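PDB 3UN6: ABC transporter substrate-binding protein from Staphylococcus aureus subsp. aureus NCTC 8325, which probably serves as the ligand-binding component of an ABC-type import system and carries a bound zinc ion, its physiological substrate being unestablished. Local coordinates for residues 117-126 against 184-193. Sequence-based numbering, arbitrary orientation.
Sequences GNVIMGQKGM and HRITGYSVAE
Val119 and Val191 form a hydrogen-bonded antiparallel pair: Val119 N donates to Val191 O at 3.0 Å, and Val119 O accepts in return from Val191 N. The same carbonyl oxygen takes a second bond, from Ser190 OG at 2.9 Å. The hydroxyl and the amide approach from opposite faces of the carbonyl plane, and the hydroxyl reaches that spot because OG stands opposite the backbone N about CA-CB (chi1 -177°). Met121 and Tyr189 repeat the paired bonds, with a short one of 2.6 Å from Met121 N to Tyr189 O. Glu193 N closes the zinc-side end on Gly117 O at 2.9 Å. Beyond the strand, Gln123 extends its amide so that NE2 meets Ile186 O at 3.1 Å, nearly in the amide's own plane; the Gln123 and His184 side chains cross at about a right angle, with amide and ring planes 65° apart.

On the face bearing Met121 and Tyr189, Met121 CB sits over the centre of the phenol ring, 3.9 Å from its centroid and 9° off the normal, a CH-pi contact. The ring's hydroxyl is bonded to Phe195 O. Further along this face, Val119 CG1 packs against Glu193 OE2 at 3.3 Å, while Glu193 OE1 accepts from Gly196 N and Ala197 N of helix 195-201. Met121 O lies 3.0 Å from Gly188 CA, where the two backbones run close at the Gly122-Gly188 pair.

Strand 112-122 is thus joined to 188-192 within one lobe's mixed sheet. The chemistry implies a backbone-defined register ending beside the metal site: Asn118 touches the zinc ligands His46 and Cys220, while His149 holds its OD1.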
ATOM      1  N   GLY A 117       4.027   7.685   1.409  1.00 21.39           N
ATOM      2  CA  GLY A 117       4.536   7.015   0.207  1.00 23.24           C
ATOM      3  C   GLY A 117       3.614   6.966  -1.015  1.00 24.17           C
ATOM      4  O   GLY A 117       3.873   6.204  -1.965  1.00 26.21           O
ATOM      5  N   ASN A 118       2.539   7.755  -1.002  1.00 22.93           N
ATOM      6  CA  ASN A 118       1.593   7.844  -2.148  1.00 23.54           C
ATOM      7  C   ASN A 118       1.766   9.151  -2.914  1.00 23.80           C
ATOM      8  O   ASN A 118       2.124  10.187  -2.334  1.00 22.37           O
ATOM      9  CB  ASN A 118       0.126   7.710  -1.674  1.00 23.78           C
ATOM     10  CG  ASN A 118      -0.301   6.252  -1.486  1.00 26.38           C
ATOM     11  OD1 ASN A 118       0.084   5.396  -2.279  1.00 19.14           O
ATOM     12  ND2 ASN A 118      -1.126   5.974  -0.460  1.00 19.18           N
ATOM     13  N   VAL A 119       1.529   9.097  -4.220  1.00 24.32           N
ATOM     14  CA  VAL A 119       1.628  10.271  -5.048  1.00 25.12           C
ATOM     15  C   VAL A 119       0.458  10.429  -6.009  1.00 24.73           C
ATOM     16  O   VAL A 119      -0.291   9.502  -6.248  1.00 24.12           O
ATOM     17  CB  VAL A 119       2.925  10.231  -5.910  1.00 26.37           C
ATOM     18  CG1 VAL A 119       4.142  10.282  -5.031  1.00 28.68           C
ATOM     19  CG2 VAL A 119       2.950   8.988  -6.799  1.00 26.71           C
ATOM     20  N   ILE A 120       0.326  11.644  -6.543  1.00 25.54           N
ATOM     21  CA  ILE A 120      -0.619  11.961  -7.597  1.00 25.78           C
ATOM     22  C   ILE A 120       0.231  12.568  -8.672  1.00 25.66           C
ATOM     23  O   ILE A 120       0.868  13.594  -8.451  1.00 26.60           O
ATOM     24  CB  ILE A 120      -1.708  12.933  -7.120  1.00 28.07           C
ATOM     25  CG1 ILE A 120      -2.565  12.246  -6.035  1.00 28.49           C
ATOM     26  CG2 ILE A 120      -2.589  13.378  -8.306  1.00 26.93           C
ATOM     27  CD1 ILE A 120      -3.281  13.205  -5.106  1.00 30.16           C
HETATM   28  N   MSE A 121       0.283  11.904  -9.828  1.00 26.26           N
HETATM   29  CA  MSE A 121       1.079  12.332 -10.972  1.00 25.72           C
HETATM   30  C   MSE A 121       0.193  12.917 -12.053  1.00 25.92           C
HETATM   31  O   MSE A 121      -0.957  12.544 -12.181  1.00 25.08           O
HETATM   32  CB  MSE A 121       1.798  11.127 -11.594  1.00 26.30           C
HETATM   33  CG  MSE A 121       2.636  10.346 -10.613  1.00 26.87           C
HETATM   34 SE   MSE A 121       4.131  11.399  -9.989  1.00 36.78          SE
HETATM   35  CE  MSE A 121       5.098  11.508 -11.694  1.00 33.52           C
ATOM     36  N   GLY A 122       0.738  13.860 -12.803  1.00 25.39           N
ATOM     37  CA  GLY A 122       0.044  14.466 -13.928  1.00 27.37           C
ATOM     38  C   GLY A 122       0.984  14.449 -15.112  1.00 28.24           C
ATOM     39  O   GLY A 122       2.170  14.125 -14.967  1.00 28.25           O
ATOM     40  N   GLN A 123       0.468  14.798 -16.283  1.00 30.13           N
ATOM     41  CA  GLN A 123       1.281  14.850 -17.486  1.00 32.14           C
ATOM     42  C   GLN A 123       2.330  15.926 -17.328  1.00 34.18           C
ATOM     43  O   GLN A 123       2.164  16.857 -16.533  1.00 33.07           O
ATOM     44  CB  GLN A 123       0.422  15.191 -18.711  1.00 33.13           C
ATOM     45  CG  GLN A 123      -0.540  14.100 -19.088  1.00 35.39           C
ATOM     46  CD  GLN A 123      -1.499  14.519 -20.189  1.00 40.95           C
ATOM     47  OE1 GLN A 123      -1.417  15.635 -20.696  1.00 48.70           O
ATOM     48  NE2 GLN A 123      -2.421  13.617 -20.565  1.00 38.88           N
ATOM     49  N   LYS A 124       3.388  15.797 -18.119  1.00 35.58           N
ATOM     50  CA  LYS A 124       4.482  16.739 -18.155  1.00 38.00           C
ATOM     51  C   LYS A 124       3.995  18.180 -18.302  1.00 39.51           C
ATOM     52  O   LYS A 124       3.148  18.467 -19.152  1.00 40.18           O
ATOM     53  CB  LYS A 124       5.353  16.375 -19.355  1.00 40.03           C
ATOM     54  CG  LYS A 124       6.491  17.300 -19.665  1.00 44.34           C
ATOM     55  CD  LYS A 124       7.135  16.866 -20.978  1.00 49.11           C
ATOM     56  CE  LYS A 124       8.360  17.680 -21.315  1.00 50.74           C
ATOM     57  NZ  LYS A 124       9.011  17.156 -22.550  1.00 54.55           N
ATOM     58  N   GLY A 125       4.522  19.077 -17.464  1.00 40.59           N
ATOM     59  CA  GLY A 125       4.185  20.520 -17.508  1.00 41.54           C
ATOM     60  C   GLY A 125       2.789  20.964 -17.061  1.00 41.66           C
ATOM     61  O   GLY A 125       2.425  22.137 -17.209  1.00 43.51           O
HETATM   62  N   MSE A 126       2.006  20.044 -16.517  1.00 39.73           N
HETATM   63  CA  MSE A 126       0.662  20.357 -16.052  1.00 40.90           C
HETATM   64  C   MSE A 126       0.758  21.056 -14.696  1.00 40.24           C
HETATM   65  O   MSE A 126       1.660  20.785 -13.924  1.00 39.79           O
HETATM   66  CB  MSE A 126      -0.137  19.057 -15.961  1.00 39.27           C
HETATM   67  CG  MSE A 126      -1.593  19.181 -15.657  1.00 45.29           C
HETATM   68 SE   MSE A 126      -2.373  17.382 -15.798  1.00 52.77          SE
HETATM   69  CE  MSE A 126      -2.363  17.237 -17.747  1.00 52.19           C
ATOM     70  N   HIS A 184      -0.575   9.378 -23.299  1.00 46.72           N
ATOM     71  CA  HIS A 184      -1.819  10.148 -23.135  1.00 45.48           C
ATOM     72  C   HIS A 184      -3.127   9.394 -23.095  1.00 42.90           C
ATOM     73  O   HIS A 184      -4.124   9.868 -23.622  1.00 43.06           O
ATOM     74  CB  HIS A 184      -1.900  11.219 -24.218  1.00 46.70           C
ATOM     75  CG  HIS A 184      -0.976  12.366 -23.985  1.00 51.17           C
ATOM     76  ND1 HIS A 184       0.377  12.297 -24.238  1.00 58.02           N
ATOM     77  CD2 HIS A 184      -1.207  13.614 -23.518  1.00 54.21           C
ATOM     78  CE1 HIS A 184       0.941  13.451 -23.931  1.00 58.32           C
ATOM     79  NE2 HIS A 184       0.000  14.269 -23.495  1.00 57.81           N
ATOM     80  N   ARG A 185      -3.137   8.231 -22.471  1.00 39.49           N
ATOM     81  CA  ARG A 185      -4.380   7.481 -22.316  1.00 37.72           C
ATOM     82  C   ARG A 185      -5.036   7.972 -21.027  1.00 35.54           C
ATOM     83  O   ARG A 185      -6.222   7.768 -20.812  1.00 36.69           O
ATOM     84  CB  ARG A 185      -4.110   5.989 -22.245  1.00 38.35           C
ATOM     85  CG  ARG A 185      -3.239   5.477 -23.378  1.00 41.92           C
ATOM     86  CD  ARG A 185      -2.809   4.025 -23.163  1.00 45.96           C
ATOM     87  NE  ARG A 185      -1.751   3.654 -24.105  1.00 49.59           N
ATOM     88  CZ  ARG A 185      -1.921   2.965 -25.228  1.00 52.77           C
ATOM     89  NH1 ARG A 185      -3.111   2.498 -25.576  1.00 55.18           N
ATOM     90  NH2 ARG A 185      -0.874   2.713 -26.001  1.00 56.37           N
ATOM     91  N   ILE A 186      -4.244   8.619 -20.176  1.00 32.11           N
ATOM     92  CA  ILE A 186      -4.725   9.202 -18.926  1.00 31.09           C
ATOM     93  C   ILE A 186      -4.083  10.564 -18.749  1.00 29.98           C
ATOM     94  O   ILE A 186      -3.085  10.853 -19.392  1.00 30.78           O
ATOM     95  CB  ILE A 186      -4.457   8.289 -17.680  1.00 28.28           C
ATOM     96  CG1 ILE A 186      -2.993   7.873 -17.595  1.00 27.67           C
ATOM     97  CG2 ILE A 186      -5.335   7.030 -17.724  1.00 30.70           C
ATOM     98  CD1 ILE A 186      -2.710   6.869 -16.446  1.00 26.16           C
ATOM     99  N   THR A 187      -4.711  11.398 -17.920  1.00 28.26           N
ATOM    100  CA  THR A 187      -4.260  12.756 -17.586  1.00 29.19           C
ATOM    101  C   THR A 187      -3.276  12.639 -16.431  1.00 27.58           C
ATOM    102  O   THR A 187      -2.357  13.442 -16.277  1.00 27.02           O
ATOM    103  CB  THR A 187      -5.425  13.615 -17.005  1.00 29.80           C
ATOM    104  OG1 THR A 187      -6.597  13.505 -17.819  1.00 32.78           O
ATOM    105  CG2 THR A 187      -5.022  15.089 -16.848  1.00 32.60           C
ATOM    106  N   GLY A 188      -3.500  11.645 -15.591  1.00 26.76           N
ATOM    107  CA  GLY A 188      -2.622  11.425 -14.445  1.00 25.79           C
ATOM    108  C   GLY A 188      -2.962  10.148 -13.727  1.00 25.21           C
ATOM    109  O   GLY A 188      -3.781   9.350 -14.196  1.00 26.46           O
ATOM    110  N   TYR A 189      -2.317   9.941 -12.585  1.00 23.40           N
ATOM    111  CA  TYR A 189      -2.564   8.764 -11.808  1.00 23.20           C
ATOM    112  C   TYR A 189      -2.138   8.955 -10.371  1.00 22.61           C
ATOM    113  O   TYR A 189      -1.463   9.943 -10.026  1.00 23.46           O
ATOM    114  CB  TYR A 189      -1.889   7.530 -12.431  1.00 23.15           C
ATOM    115  CG  TYR A 189      -0.354   7.546 -12.572  1.00 22.42           C
ATOM    116  CD1 TYR A 189       0.478   7.201 -11.500  1.00 23.09           C
ATOM    117  CD2 TYR A 189       0.240   7.801 -13.799  1.00 24.54           C
ATOM    118  CE1 TYR A 189       1.857   7.182 -11.638  1.00 19.56           C
ATOM    119  CE2 TYR A 189       1.610   7.780 -13.955  1.00 27.97           C
ATOM    120  CZ  TYR A 189       2.417   7.471 -12.869  1.00 26.41           C
ATOM    121  OH  TYR A 189       3.771   7.437 -13.047  1.00 27.67           O
ATOM    122  N   SER A 190      -2.605   8.046  -9.529  1.00 21.73           N
ATOM    123  CA  SER A 190      -2.228   8.032  -8.142  1.00 21.03           C
ATOM    124  C   SER A 190      -1.801   6.599  -7.796  1.00 21.69           C
ATOM    125  O   SER A 190      -2.497   5.655  -8.130  1.00 21.58           O
ATOM    126  CB  SER A 190      -3.382   8.494  -7.281  1.00 22.09           C
ATOM    127  OG  SER A 190      -2.976   8.548  -5.943  1.00 20.81           O
ATOM    128  N   VAL A 191      -0.670   6.447  -7.105  1.00 21.46           N
ATOM    129  CA  VAL A 191      -0.122   5.134  -6.831  1.00 19.52           C
ATOM    130  C   VAL A 191       0.961   5.234  -5.776  1.00 19.95           C
ATOM    131  O   VAL A 191       1.357   6.341  -5.394  1.00 18.26           O
ATOM    132  CB  VAL A 191       0.492   4.560  -8.114  1.00 20.74           C
ATOM    133  CG1 VAL A 191       1.719   5.422  -8.535  1.00 19.08           C
ATOM    134  CG2 VAL A 191       0.865   3.087  -7.944  1.00 21.44           C
ATOM    135  N   ALA A 192       1.395   4.079  -5.261  1.00 20.17           N
ATOM    136  CA  ALA A 192       2.479   4.057  -4.297  1.00 20.16           C
ATOM    137  C   ALA A 192       3.784   4.232  -5.048  1.00 20.60           C
ATOM    138  O   ALA A 192       3.899   3.830  -6.209  1.00 19.80           O
ATOM    139  CB  ALA A 192       2.502   2.729  -3.536  1.00 20.39           C
ATOM    140  N   GLU A 193       4.771   4.813  -4.399  1.00 21.19           N
ATOM    141  CA  GLU A 193       6.088   4.864  -5.008  1.00 23.15           C
ATOM    142  C   GLU A 193       6.537   3.406  -5.087  1.00 22.30           C
ATOM    143  O   GLU A 193       6.040   2.570  -4.332  1.00 21.24           O
ATOM    144  CB  GLU A 193       7.031   5.718  -4.193  1.00 25.34           C
ATOM    145  CG  GLU A 193       6.700   7.215  -4.246  1.00 29.59           C
ATOM    146  CD  GLU A 193       6.924   7.869  -5.632  1.00 36.34           C
ATOM    147  OE1 GLU A 193       6.818   7.187  -6.673  1.00 34.64           O
ATOM    148  OE2 GLU A 193       7.177   9.099  -5.672  1.00 40.02           O
TER